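Local coordinates for globin II, extracellular (Lumbricus terrestris, PDB 1X9F), which probably binds and carries oxygen on its haem as one globin subunit of the earthworm's giant extracellular haemoglobin, erythrocruorin, at residues 72-77 with 86-91; 108-113 with 132-137; 32-37 with 62-67. All coordinates share one frame; numbering follows the deposited sequence.

Contact 1 of 3, residues 72-77 with 86-91; sequences LDIAIS and KEELDH. With HEM (protoporphyrin IX containing Fe), chain R.
I74 turns its CG2 methyl anti to the backbone N, and E88 sends CG the same way from its own helix (chi1 173°), so the two branches meet between the helices. E88 then bends at chi2 (62°), which swings its carboxylate past the isoleucine, and the two side chains cross at about a right angle. I74 CG2 lies 3.4 Å from E88 CG, while CD1 packs beside the carboxylate end, 3.9 Å from E88 OE2. The isoleucine thus packs on both the stem and the carboxylate end of the glutamate, whose charge is answered from outside: E88 OE1 forms a salt bridge with R73 of the Globin III chain. One residue further along each helix, A75 CB meets L89 CD2 at 4.2 Å, and both side chains also touch I137 of helix 127-142.

At the far end of 86-91, H91 reaches a second haem (chain R). Its NE2 donates to propionate oxygen O1A of that haem at 2.9 Å in a nearly straight bond (169°), with the carboxylate at the ring edge and in its plane. This is the corner of the globin fold where helices E (59-77) and F (82-96) come together, here facing a partner globin as in other invertebrate haemoglobins whose E and F helices form the dimer interface.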
loop_
_atom_site.group_PDB
_atom_site.type_symbol
_atom_site.label_atom_id
_atom_site.label_comp_id
_atom_site.label_asym_id
_atom_site.label_seq_id
_atom_site.Cartn_x
_atom_site.Cartn_y
_atom_site.Cartn_z
ATOM N N LEU B 72 -19.843 4.786 39.661
ATOM C CA LEU B 72 -19.067 3.584 39.906
ATOM C C LEU B 72 -17.775 3.616 39.092
ATOM O O LEU B 72 -16.719 3.200 39.575
ATOM C CB LEU B 72 -19.896 2.346 39.577
ATOM C CG LEU B 72 -19.269 0.989 39.895
ATOM C CD1 LEU B 72 -19.020 0.809 41.395
ATOM C CD2 LEU B 72 -20.156 -0.122 39.362
ATOM N N ASP B 73 -17.864 4.127 37.868
ATOM C CA ASP B 73 -16.702 4.264 37.006
ATOM C C ASP B 73 -15.624 5.135 37.643
ATOM O O ASP B 73 -14.437 4.807 37.563
ATOM C CB ASP B 73 -17.114 4.859 35.667
ATOM C CG ASP B 73 -15.949 5.027 34.734
ATOM O OD1 ASP B 73 -15.556 6.183 34.483
ATOM O OD2 ASP B 73 -15.353 4.059 34.218
ATOM N N ILE B 74 -16.033 6.242 38.267
ATOM C CA ILE B 74 -15.085 7.119 38.960
ATOM C C ILE B 74 -14.389 6.374 40.100
ATOM O O ILE B 74 -13.165 6.450 40.246
ATOM C CB ILE B 74 -15.773 8.393 39.493
ATOM C CG1 ILE B 74 -16.289 9.251 38.326
ATOM C CG2 ILE B 74 -14.795 9.193 40.372
ATOM C CD1 ILE B 74 -17.189 10.427 38.737
ATOM N N ALA B 75 -15.186 5.654 40.888
ATOM C CA ALA B 75 -14.697 4.898 42.031
ATOM C C ALA B 75 -13.694 3.833 41.602
ATOM O O ALA B 75 -12.577 3.790 42.118
ATOM C CB ALA B 75 -15.861 4.274 42.793
ATOM N N ILE B 76 -14.081 2.988 40.647
ATOM C CA ILE B 76 -13.186 1.930 40.172
ATOM C C ILE B 76 -11.911 2.525 39.576
ATOM O O ILE B 76 -10.806 2.042 39.842
ATOM C CB ILE B 76 -13.902 1.016 39.149
ATOM C CG1 ILE B 76 -14.977 0.174 39.850
ATOM C CG2 ILE B 76 -12.893 0.115 38.429
ATOM C CD1 ILE B 76 -15.888 -0.600 38.908
ATOM N N SER B 77 -12.060 3.584 38.786
ATOM C CA SER B 77 -10.914 4.180 38.109
ATOM C C SER B 77 -9.882 4.746 39.082
ATOM O O SER B 77 -8.711 4.878 38.725
ATOM C CB SER B 77 -11.346 5.255 37.104
ATOM O OG SER B 77 -11.755 6.443 37.761
ATOM N N LYS B 86 -11.754 8.581 48.074
ATOM C CA LYS B 86 -12.425 8.997 49.295
ATOM C C LYS B 86 -13.305 10.207 49.017
ATOM O O LYS B 86 -14.443 10.275 49.483
ATOM C CB LYS B 86 -11.385 9.327 50.374
ATOM C CG LYS B 86 -11.955 9.635 51.759
ATOM C CD LYS B 86 -12.225 8.362 52.568
ATOM C CE LYS B 86 -12.619 8.693 54.022
ATOM N NZ LYS B 86 -13.893 9.541 54.069
ATOM N N GLU B 87 -12.777 11.150 48.246
ATOM C CA GLU B 87 -13.493 12.378 47.953
ATOM C C GLU B 87 -14.718 12.068 47.094
ATOM O O GLU B 87 -15.808 12.589 47.355
ATOM C CB GLU B 87 -12.561 13.387 47.281
ATOM C CG GLU B 87 -12.582 14.784 47.909
ATOM C CD GLU B 87 -12.442 14.764 49.427
ATOM O OE1 GLU B 87 -11.390 14.314 49.944
ATOM O OE2 GLU B 87 -13.393 15.209 50.107
ATOM N N GLU B 88 -14.547 11.207 46.090
ATOM C CA GLU B 88 -15.682 10.742 45.298
ATOM C C GLU B 88 -16.673 9.978 46.171
ATOM O O GLU B 88 -17.879 10.234 46.117
ATOM C CB GLU B 88 -15.245 9.886 44.106
ATOM C CG GLU B 88 -16.406 9.237 43.351
ATOM C CD GLU B 88 -17.374 10.236 42.721
ATOM O OE1 GLU B 88 -17.049 11.442 42.619
ATOM O OE2 GLU B 88 -18.476 9.810 42.318
ATOM N N LEU B 89 -16.166 9.057 46.985
ATOM C CA LEU B 89 -17.039 8.274 47.856
ATOM C C LEU B 89 -17.862 9.125 48.823
ATOM O O LEU B 89 -19.025 8.803 49.083
ATOM C CB LEU B 89 -16.256 7.195 48.600
ATOM C CG LEU B 89 -15.693 6.102 47.685
ATOM C CD1 LEU B 89 -15.084 4.982 48.512
ATOM C CD2 LEU B 89 -16.747 5.545 46.711
ATOM N N ASP B 90 -17.258 10.203 49.338
ATOM C CA ASP B 90 -17.938 11.162 50.221
ATOM C C ASP B 90 -19.040 11.890 49.482
ATOM O O ASP B 90 -20.126 12.084 50.023
ATOM C CB ASP B 90 -16.961 12.209 50.776
ATOM C CG ASP B 90 -16.041 11.658 51.859
ATOM O OD1 ASP B 90 -16.297 10.548 52.381
ATOM O OD2 ASP B 90 -15.029 12.279 52.260
ATOM N N HIS B 91 -18.744 12.308 48.252
ATOM C CA HIS B 91 -19.724 12.977 47.400
ATOM C C HIS B 91 -20.951 12.089 47.212
ATOM O O HIS B 91 -22.089 12.547 47.366
ATOM C CB HIS B 91 -19.110 13.330 46.044
ATOM C CG HIS B 91 -19.993 14.176 45.180
ATOM N ND1 HIS B 91 -20.097 15.541 45.337
ATOM C CD2 HIS B 91 -20.793 13.855 44.136
ATOM C CE1 HIS B 91 -20.937 16.023 44.438
ATOM N NE2 HIS B 91 -21.373 15.021 43.696
HETATM C CHA HEM R . -21.108 20.391 39.127
HETATM C CHB HEM R . -21.329 18.426 34.640
HETATM C CHC HEM R . -20.146 22.712 32.629
HETATM C CHD HEM R . -20.281 24.751 37.096
HETATM C C1A HEM R . -21.223 19.407 38.034
HETATM C C2A HEM R . -21.451 18.057 38.298
HETATM C C3A HEM R . -21.524 17.424 36.978
HETATM C C4A HEM R . -21.311 18.582 36.094
HETATM C CMA HEM R . -21.753 15.979 36.612
HETATM C CAA HEM R . -21.586 17.385 39.638
HETATM C CBA HEM R . -23.053 17.171 39.959
HETATM C CGA HEM R . -23.122 16.457 41.282
HETATM O O1A HEM R . -22.963 15.218 41.302
HETATM O O2A HEM R . -23.331 17.136 42.310
HETATM C C1B HEM R . -21.013 19.464 33.664
HETATM C C2B HEM R . -20.920 19.157 32.311
HETATM C C3B HEM R . -20.566 20.366 31.809
HETATM C C4B HEM R . -20.498 21.300 32.819
HETATM C CMB HEM R . -21.132 17.847 31.587
HETATM C CAB HEM R . -20.404 20.592 30.502
HETATM C CBB HEM R . -20.243 20.452 29.155
HETATM C C1C HEM R . -20.065 23.685 33.732
HETATM C C2C HEM R . -19.728 25.010 33.508
HETATM C C3C HEM R . -19.793 25.549 34.765
HETATM C C4C HEM R . -20.112 24.543 35.648
HETATM C CMC HEM R . -19.415 25.700 32.205
HETATM C CAC HEM R . -19.474 26.956 35.113
HETATM C CBC HEM R . -20.346 27.968 35.525
HETATM C C1D HEM R . -20.532 23.709 38.103
HETATM C C2D HEM R . -20.533 24.002 39.465
HETATM C C3D HEM R . -20.771 22.795 40.086
HETATM C C4D HEM R . -20.880 21.839 38.958
HETATM C CMD HEM R . -20.334 25.355 40.108
HETATM C CAD HEM R . -20.880 22.511 41.559
HETATM C CBD HEM R . -19.470 22.267 42.079
HETATM C CGD HEM R . -19.609 21.860 43.518
HETATM O O1D HEM R . -19.594 22.744 44.401
HETATM O O2D HEM R . -19.744 20.645 43.758
HETATM N NA HEM R . -21.159 19.770 36.721
HETATM N NB HEM R . -20.760 20.751 34.034
HETATM N NC HEM R . -20.319 23.364 35.034
HETATM N ND HEM R . -20.730 22.415 37.743
HETATM FE FE HEM R . -20.779 21.583 35.889
#

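Contact 2 of 3, residues 108-113 with 132-137; sequences AFKTAI and ACIDHI. With HEM (protoporphyrin IX containing Fe), chain O.
K110 and I134 slide past each other in opposite directions, so the methylene chain of the lysine lies alongside the CG2 branch of the isoleucine, with K110 CG 3.6 Å from I134 CG2. K110 CG stands anti to the backbone N (chi1 178°), which carries the chain out toward helix 127-142, and a bend at chi3 turns the ammonium group toward the next residue, D135. K110 NZ reaches D135 OD1 at 2.8 Å, a hydrogen-bonded salt bridge in which the nitrogen comes to the oxygen from well above the carboxylate plane, 50° out of it. The same NZ forms a salt bridge with D131, one turn earlier on the helix, so two carboxylates spaced four residues apart share one lysine, and that arrangement is likely to stabilise its positive charge. I113, one turn beyond K110, meets I134 tip to tip, its CD1 4.1 Å from I134 CG2; the same CG2 methyl thus touches both the lysine stem and the second isoleucine.

These are helices G and H of the globin fold, running roughly antiparallel: the short segments approach to 10.2 Å between axes, with 143° between their directions. No other protein chain of the assembly touches 108-113 or 132-137. C133, on 132-137, ties helix H to the N-terminal region through its disulfide with C4.

The G segment also faces the haem (chain O). F109 is turned so that the CHC edge of the porphyrin lies over one face of its ring, and F109 CE1 comes 3.5 Å from vinyl carbon CBB. I113 CG1 packs on a face of the same ring, 3.9 Å above its plane and toward the rim, while V68 and T37 also touch the phenylalanine.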
loop_
_atom_site.group_PDB
_atom_site.type_symbol
_atom_site.label_atom_id
_atom_site.label_comp_id
_atom_site.label_asym_id
_atom_site.label_seq_id
_atom_site.Cartn_x
_atom_site.Cartn_y
_atom_site.Cartn_z
ATOM N N ALA B 108 -27.451 -6.590 47.226
ATOM C CA ALA B 108 -27.994 -7.107 45.969
ATOM C C ALA B 108 -27.332 -6.449 44.760
ATOM O O ALA B 108 -27.035 -7.113 43.762
ATOM C CB ALA B 108 -29.494 -6.919 45.923
ATOM N N PHE B 109 -27.101 -5.144 44.867
ATOM C CA PHE B 109 -26.448 -4.393 43.815
ATOM C C PHE B 109 -25.089 -4.998 43.507
ATOM O O PHE B 109 -24.762 -5.243 42.343
ATOM C CB PHE B 109 -26.296 -2.931 44.222
ATOM C CG PHE B 109 -25.922 -2.029 43.089
ATOM C CD1 PHE B 109 -24.665 -1.448 43.032
ATOM C CD2 PHE B 109 -26.829 -1.761 42.072
ATOM C CE1 PHE B 109 -24.320 -0.609 41.978
ATOM C CE2 PHE B 109 -26.491 -0.929 41.020
ATOM C CZ PHE B 109 -25.235 -0.352 40.970
ATOM N N LYS B 110 -24.310 -5.254 44.552
ATOM C CA LYS B 110 -22.999 -5.857 44.393
ATOM C C LYS B 110 -23.083 -7.203 43.673
ATOM O O LYS B 110 -22.274 -7.482 42.786
ATOM C CB LYS B 110 -22.327 -6.028 45.751
ATOM C CG LYS B 110 -20.967 -6.691 45.676
ATOM C CD LYS B 110 -20.307 -6.759 47.031
ATOM C CE LYS B 110 -20.876 -7.902 47.863
ATOM N NZ LYS B 110 -19.902 -8.290 48.924
ATOM N N THR B 111 -24.054 -8.027 44.061
ATOM C CA THR B 111 -24.255 -9.335 43.443
ATOM C C THR B 111 -24.575 -9.160 41.972
ATOM O O THR B 111 -24.082 -9.906 41.124
ATOM C CB THR B 111 -25.405 -10.074 44.151
ATOM O OG1 THR B 111 -25.055 -10.284 45.526
ATOM C CG2 THR B 111 -25.570 -11.495 43.615
ATOM N N ALA B 112 -25.405 -8.163 41.688
ATOM C CA ALA B 112 -25.842 -7.873 40.337
ATOM C C ALA B 112 -24.672 -7.426 39.461
ATOM O O ALA B 112 -24.487 -7.961 38.364
ATOM C CB ALA B 112 -26.944 -6.826 40.355
ATOM N N ILE B 113 -23.886 -6.458 39.945
ATOM C CA ILE B 113 -22.678 -6.029 39.236
ATOM C C ILE B 113 -21.818 -7.236 38.880
ATOM O O ILE B 113 -21.437 -7.407 37.718
ATOM C CB ILE B 113 -21.838 -5.040 40.069
ATOM C CG1 ILE B 113 -22.558 -3.702 40.238
ATOM C CG2 ILE B 113 -20.477 -4.797 39.409
ATOM C CD1 ILE B 113 -21.884 -2.805 41.269
ATOM N N ALA B 132 -14.468 -7.894 46.609
ATOM C CA ALA B 132 -13.706 -7.135 47.582
ATOM C C ALA B 132 -13.698 -5.643 47.263
ATOM O O ALA B 132 -13.859 -4.809 48.154
ATOM C CB ALA B 132 -12.288 -7.666 47.646
ATOM N N CYS B 133 -13.509 -5.315 45.986
ATOM C CA CYS B 133 -13.409 -3.928 45.554
ATOM C C CYS B 133 -14.759 -3.215 45.495
ATOM O O CYS B 133 -14.827 -2.022 45.784
ATOM C CB CYS B 133 -12.657 -3.838 44.222
ATOM S SG CYS B 133 -10.868 -4.073 44.419
ATOM N N ILE B 134 -15.829 -3.928 45.138
ATOM C CA ILE B 134 -17.169 -3.326 45.199
ATOM C C ILE B 134 -17.570 -3.045 46.657
ATOM O O ILE B 134 -18.161 -2.003 46.953
ATOM C CB ILE B 134 -18.242 -4.188 44.462
ATOM C CG1 ILE B 134 -17.897 -4.360 42.972
ATOM C CG2 ILE B 134 -19.634 -3.565 44.604
ATOM C CD1 ILE B 134 -17.687 -3.060 42.196
ATOM N N ASP B 135 -17.232 -3.972 47.555
ATOM C CA ASP B 135 -17.435 -3.777 48.990
ATOM C C ASP B 135 -16.771 -2.514 49.471
ATOM O O ASP B 135 -17.404 -1.680 50.124
ATOM C CB ASP B 135 -16.862 -4.949 49.785
ATOM C CG ASP B 135 -17.936 -5.877 50.298
ATOM O OD1 ASP B 135 -19.090 -5.793 49.823
ATOM O OD2 ASP B 135 -17.717 -6.727 51.187
ATOM N N HIS B 136 -15.487 -2.391 49.147
ATOM C CA HIS B 136 -14.713 -1.226 49.527
ATOM C C HIS B 136 -15.379 0.057 49.058
ATOM O O HIS B 136 -15.372 1.061 49.770
ATOM C CB HIS B 136 -13.299 -1.295 48.958
ATOM C CG HIS B 136 -12.446 -0.146 49.382
ATOM N ND1 HIS B 136 -12.311 0.216 50.704
ATOM C CD2 HIS B 136 -11.706 0.736 48.672
ATOM C CE1 HIS B 136 -11.522 1.270 50.793
ATOM N NE2 HIS B 136 -11.134 1.601 49.574
ATOM N N ILE B 137 -15.948 0.019 47.859
ATOM C CA ILE B 137 -16.569 1.204 47.284
ATOM C C ILE B 137 -17.884 1.515 47.998
ATOM O O ILE B 137 -18.161 2.672 48.333
ATOM C CB ILE B 137 -16.737 1.037 45.750
ATOM C CG1 ILE B 137 -15.377 1.202 45.058
ATOM C CG2 ILE B 137 -17.745 2.042 45.193
ATOM C CD1 ILE B 137 -15.294 0.584 43.670
HETATM C CHA HEM O . -28.618 8.223 42.785
HETATM C CHB HEM O . -24.247 6.049 42.617
HETATM C CHC HEM O . -26.055 2.172 44.989
HETATM C CHD HEM O . -30.375 4.457 45.375
HETATM C C1A HEM O . -27.220 7.920 42.441
HETATM C C2A HEM O . -26.481 8.816 41.673
HETATM C C3A HEM O . -25.153 8.209 41.582
HETATM C C4A HEM O . -25.341 6.984 42.387
HETATM C CMA HEM O . -23.926 8.710 40.863
HETATM C CAA HEM O . -26.940 10.092 41.014
HETATM C CBA HEM O . -26.702 11.333 41.851
HETATM C CGA HEM O . -27.319 12.473 41.076
HETATM O O1A HEM O . -26.700 12.947 40.096
HETATM O O2A HEM O . -28.437 12.895 41.440
HETATM C C1B HEM O . -24.380 4.749 43.269
HETATM C C2B HEM O . -23.309 3.883 43.303
HETATM C C3B HEM O . -23.837 2.830 43.973
HETATM C C4B HEM O . -25.151 3.087 44.297
HETATM C CMB HEM O . -21.918 4.054 42.747
HETATM C CAB HEM O . -23.083 1.755 44.199
HETATM C CBB HEM O . -22.246 0.756 44.396
HETATM C C1C HEM O . -27.468 2.461 45.264
HETATM C C2C HEM O . -28.261 1.501 45.862
HETATM C C3C HEM O . -29.473 2.141 45.976
HETATM C C4C HEM O . -29.323 3.419 45.432
HETATM C CMC HEM O . -27.834 0.117 46.289
HETATM C CAC HEM O . -30.693 1.535 46.574
HETATM C CBC HEM O . -31.157 0.380 46.072
HETATM C C1D HEM O . -30.271 5.759 44.681
HETATM C C2D HEM O . -31.374 6.599 44.542
HETATM C C3D HEM O . -30.926 7.674 43.810
HETATM C C4D HEM O . -29.506 7.355 43.569
HETATM C CMD HEM O . -32.767 6.376 45.084
HETATM C CAD HEM O . -31.690 8.903 43.385
HETATM C CBD HEM O . -32.638 8.596 42.239
HETATM C CGD HEM O . -33.300 9.897 41.860
HETATM O O1D HEM O . -32.601 10.834 41.416
HETATM O O2D HEM O . -34.532 9.994 42.013
HETATM N NA HEM O . -26.566 6.823 42.940
HETATM N NB HEM O . -25.520 4.315 43.862
HETATM N NC HEM O . -28.057 3.659 45.005
HETATM N ND HEM O . -29.118 6.176 44.095
HETATM FE FE HEM O . -27.299 5.278 44.039
#

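Contact 3 of 3, residues 32-37 with 62-67; sequences AIWRAT and IAHADR. Unlike the reference sequence in segment 62-67: D66 (reference Glu). With CMO (carbon monoxide), chain P; HEM (protoporphyrin IX containing Fe), chain O.
W34 and A65 make the apolar part of this contact: the pyrrole side of the indole leans on the alanine, with W34 CD1 3.6 Å from A65 CB. The small methyl lets the tryptophan lie close to helix 59-77, where V68 touches it as well.

The aromatic part is the meeting of W34 with H64. The histidine holds CG anti to its backbone N (chi1 163°), which points the imidazole into the haem pocket, and its NE2 sits 4.1 Å above the indole plane, offset toward the rim. The rings are oblique, planes at 44° and centroids 5.7 Å apart between the imidazole and the five-membered ring of W34. F48 meets both rings, and F109 of helix 103-121 meets the tryptophan.

W34 and H64 belong to the distal side of the globin haem pocket, with H64 at the place of the distal histidine on helix E and W34 coming in from helix B; both line the carbon monoxide site. Replacing W34 with an alanine would take away the indole, which would probably open a gap beside the ligand, leaving A65 without its flat partner and the H64 ring freer to turn.

Polar contacts are few. H64 NE2 makes a weak hydrogen bond to the carbon monoxide oxygen, CMO O, at 3.0 Å and strongly bent (123°), and the modelled position of that oxygen is itself uncertain. Against the porphyrin, H64 presents a ring edge, its CE1 3.8 Å from haem C4D. Within helix B, T37 OG1 donates to I33 O at 2.9 Å.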
loop_
_atom_site.group_PDB
_atom_site.type_symbol
_atom_site.label_atom_id
_atom_site.label_comp_id
_atom_site.label_asym_id
_atom_site.label_seq_id
_atom_site.Cartn_x
_atom_site.Cartn_y
_atom_site.Cartn_z
ATOM N N ALA B 32 -29.034 -4.175 32.598
ATOM C CA ALA B 32 -28.782 -5.521 33.091
ATOM C C ALA B 32 -28.492 -5.505 34.592
ATOM O O ALA B 32 -29.032 -6.332 35.335
ATOM C CB ALA B 32 -27.639 -6.153 32.325
ATOM N N ILE B 33 -27.676 -4.552 35.047
ATOM C CA ILE B 33 -27.333 -4.459 36.470
ATOM C C ILE B 33 -28.544 -4.109 37.349
ATOM O O ILE B 33 -28.782 -4.781 38.362
ATOM C CB ILE B 33 -26.136 -3.494 36.715
ATOM C CG1 ILE B 33 -24.844 -4.084 36.129
ATOM C CG2 ILE B 33 -25.950 -3.242 38.217
ATOM C CD1 ILE B 33 -23.733 -3.052 35.909
ATOM N N TRP B 34 -29.309 -3.086 36.957
ATOM C CA TRP B 34 -30.512 -2.692 37.708
ATOM C C TRP B 34 -31.624 -3.741 37.723
ATOM O O TRP B 34 -32.277 -3.933 38.756
ATOM C CB TRP B 34 -31.007 -1.280 37.321
ATOM C CG TRP B 34 -30.180 -0.290 38.041
ATOM C CD1 TRP B 34 -29.221 0.527 37.519
ATOM C CD2 TRP B 34 -30.149 -0.095 39.453
ATOM N NE1 TRP B 34 -28.621 1.251 38.523
ATOM C CE2 TRP B 34 -29.174 0.881 39.721
ATOM C CE3 TRP B 34 -30.865 -0.645 40.528
ATOM C CZ2 TRP B 34 -28.895 1.314 41.008
ATOM C CZ3 TRP B 34 -30.588 -0.210 41.807
ATOM C CH2 TRP B 34 -29.615 0.760 42.037
ATOM N N ARG B 35 -31.813 -4.440 36.609
ATOM C CA ARG B 35 -32.765 -5.550 36.570
ATOM C C ARG B 35 -32.351 -6.698 37.471
ATOM O O ARG B 35 -33.194 -7.297 38.144
ATOM C CB ARG B 35 -32.938 -6.064 35.150
ATOM C CG ARG B 35 -33.773 -5.131 34.330
ATOM C CD ARG B 35 -33.696 -5.401 32.869
ATOM N NE ARG B 35 -34.553 -4.461 32.165
ATOM C CZ ARG B 35 -34.383 -4.087 30.905
ATOM N NH1 ARG B 35 -33.376 -4.569 30.186
ATOM N NH2 ARG B 35 -35.225 -3.221 30.359
ATOM N N ALA B 36 -31.059 -7.018 37.465
ATOM C CA ALA B 36 -30.538 -8.053 38.341
ATOM C C ALA B 36 -30.714 -7.638 39.802
ATOM O O ALA B 36 -31.045 -8.473 40.643
ATOM C CB ALA B 36 -29.083 -8.346 38.022
ATOM N N THR B 37 -30.508 -6.353 40.096
ATOM C CA THR B 37 -30.732 -5.828 41.445
ATOM C C THR B 37 -32.192 -6.014 41.850
ATOM O O THR B 37 -32.479 -6.593 42.901
ATOM C CB THR B 37 -30.342 -4.329 41.531
ATOM O OG1 THR B 37 -28.957 -4.168 41.195
ATOM C CG2 THR B 37 -30.411 -3.826 42.975
ATOM N N ILE B 62 -32.871 4.994 32.120
ATOM C CA ILE B 62 -31.585 4.734 31.486
ATOM C C ILE B 62 -30.598 5.784 31.964
ATOM O O ILE B 62 -29.484 5.454 32.372
ATOM C CB ILE B 62 -31.677 4.805 29.937
ATOM C CG1 ILE B 62 -32.758 3.873 29.378
ATOM C CG2 ILE B 62 -30.314 4.507 29.301
ATOM C CD1 ILE B 62 -32.484 2.420 29.581
ATOM N N ALA B 63 -31.015 7.047 31.891
ATOM C CA ALA B 63 -30.166 8.175 32.244
ATOM C C ALA B 63 -29.657 7.996 33.655
ATOM O O ALA B 63 -28.457 8.137 33.921
ATOM C CB ALA B 63 -30.935 9.483 32.117
ATOM N N HIS B 64 -30.581 7.654 34.544
ATOM C CA HIS B 64 -30.252 7.376 35.922
ATOM C C HIS B 64 -29.244 6.226 36.072
ATOM O O HIS B 64 -28.301 6.321 36.858
ATOM C CB HIS B 64 -31.514 7.072 36.724
ATOM C CG HIS B 64 -31.221 6.397 38.014
ATOM N ND1 HIS B 64 -30.679 7.067 39.089
ATOM C CD2 HIS B 64 -31.289 5.095 38.374
ATOM C CE1 HIS B 64 -30.472 6.213 40.074
ATOM N NE2 HIS B 64 -30.824 5.006 39.664
ATOM N N ALA B 65 -29.457 5.147 35.324
ATOM C CA ALA B 65 -28.599 3.975 35.418
ATOM C C ALA B 65 -27.218 4.260 34.832
ATOM O O ALA B 65 -26.210 3.837 35.401
ATOM C CB ALA B 65 -29.247 2.785 34.735
ATOM N N ASP B 66 -27.173 4.968 33.699
ATOM C CA ASP B 66 -25.908 5.457 33.134
ATOM C C ASP B 66 -25.200 6.353 34.165
ATOM O O ASP B 66 -23.974 6.307 34.302
ATOM C CB ASP B 66 -26.131 6.213 31.805
ATOM C CG ASP B 66 -25.941 5.327 30.556
ATOM O OD1 ASP B 66 -25.499 5.854 29.498
ATOM O OD2 ASP B 66 -26.211 4.106 30.533
ATOM N N ARG B 67 -25.979 7.148 34.893
ATOM C CA ARG B 67 -25.443 8.050 35.913
ATOM C C ARG B 67 -24.788 7.270 37.054
ATOM O O ARG B 67 -23.695 7.616 37.510
ATOM C CB ARG B 67 -26.571 8.924 36.446
ATOM C CG ARG B 67 -26.177 10.332 36.778
ATOM C CD ARG B 67 -27.288 11.351 36.576
ATOM N NE ARG B 67 -28.598 10.919 37.076
ATOM C CZ ARG B 67 -29.734 10.999 36.383
ATOM N NH1 ARG B 67 -29.741 11.504 35.155
ATOM N NH2 ARG B 67 -30.874 10.584 36.922
HETATM C C CMO P . -28.054 4.240 42.254
HETATM O O CMO P . -29.017 3.727 41.625
HETATM C CHA HEM O . -28.618 8.223 42.785
HETATM C CHB HEM O . -24.247 6.049 42.617
HETATM C CHC HEM O . -26.055 2.172 44.989
HETATM C CHD HEM O . -30.375 4.457 45.375
HETATM C C1A HEM O . -27.220 7.920 42.441
HETATM C C2A HEM O . -26.481 8.816 41.673
HETATM C C3A HEM O . -25.153 8.209 41.582
HETATM C C4A HEM O . -25.341 6.984 42.387
HETATM C CMA HEM O . -23.926 8.710 40.863
HETATM C CAA HEM O . -26.940 10.092 41.014
HETATM C CBA HEM O . -26.702 11.333 41.851
HETATM C CGA HEM O . -27.319 12.473 41.076
HETATM O O1A HEM O . -26.700 12.947 40.096
HETATM O O2A HEM O . -28.437 12.895 41.440
HETATM C C1B HEM O . -24.380 4.749 43.269
HETATM C C2B HEM O . -23.309 3.883 43.303
HETATM C C3B HEM O . -23.837 2.830 43.973
HETATM C C4B HEM O . -25.151 3.087 44.297
HETATM C CMB HEM O . -21.918 4.054 42.747
HETATM C CAB HEM O . -23.083 1.755 44.199
HETATM C CBB HEM O . -22.246 0.756 44.396
HETATM C C1C HEM O . -27.468 2.461 45.264
HETATM C C2C HEM O . -28.261 1.501 45.862
HETATM C C3C HEM O . -29.473 2.141 45.976
HETATM C C4C HEM O . -29.323 3.419 45.432
HETATM C CMC HEM O . -27.834 0.117 46.289
HETATM C CAC HEM O . -30.693 1.535 46.574
HETATM C CBC HEM O . -31.157 0.380 46.072
HETATM C C1D HEM O . -30.271 5.759 44.681
HETATM C C2D HEM O . -31.374 6.599 44.542
HETATM C C3D HEM O . -30.926 7.674 43.810
HETATM C C4D HEM O . -29.506 7.355 43.569
HETATM C CMD HEM O . -32.767 6.376 45.084
HETATM C CAD HEM O . -31.690 8.903 43.385
HETATM C CBD HEM O . -32.638 8.596 42.239
HETATM C CGD HEM O . -33.300 9.897 41.860
HETATM O O1D HEM O . -32.601 10.834 41.416
HETATM O O2D HEM O . -34.532 9.994 42.013
HETATM N NA HEM O . -26.566 6.823 42.940
HETATM N NB HEM O . -25.520 4.315 43.862
HETATM N NC HEM O . -28.057 3.659 45.005
HETATM N ND HEM O . -29.118 6.176 44.095
HETATM FE FE HEM O . -27.299 5.278 44.039
#

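Along the chain the order is contact 3, then contact 1, then contact 2, each closing before the next opens. Contacts 1 and 3 share helix 59-77, at its C-terminal end and nearer its start; their centres are about 18 Å apart and they do not touch. Contact 2 joins the next pair, helices 103-121 and 127-142, and touches both others: its centre is about 13 Å from that of contact 1, where L72 meets I113, and about 14 Å from that of contact 3, where A112 meets T37. Contacts 2 and 3 both touch the haem of chain O, and contacts 1 and 3 meet the Globin III chain, so the three connect ligand pocket, globin core and subunit interface.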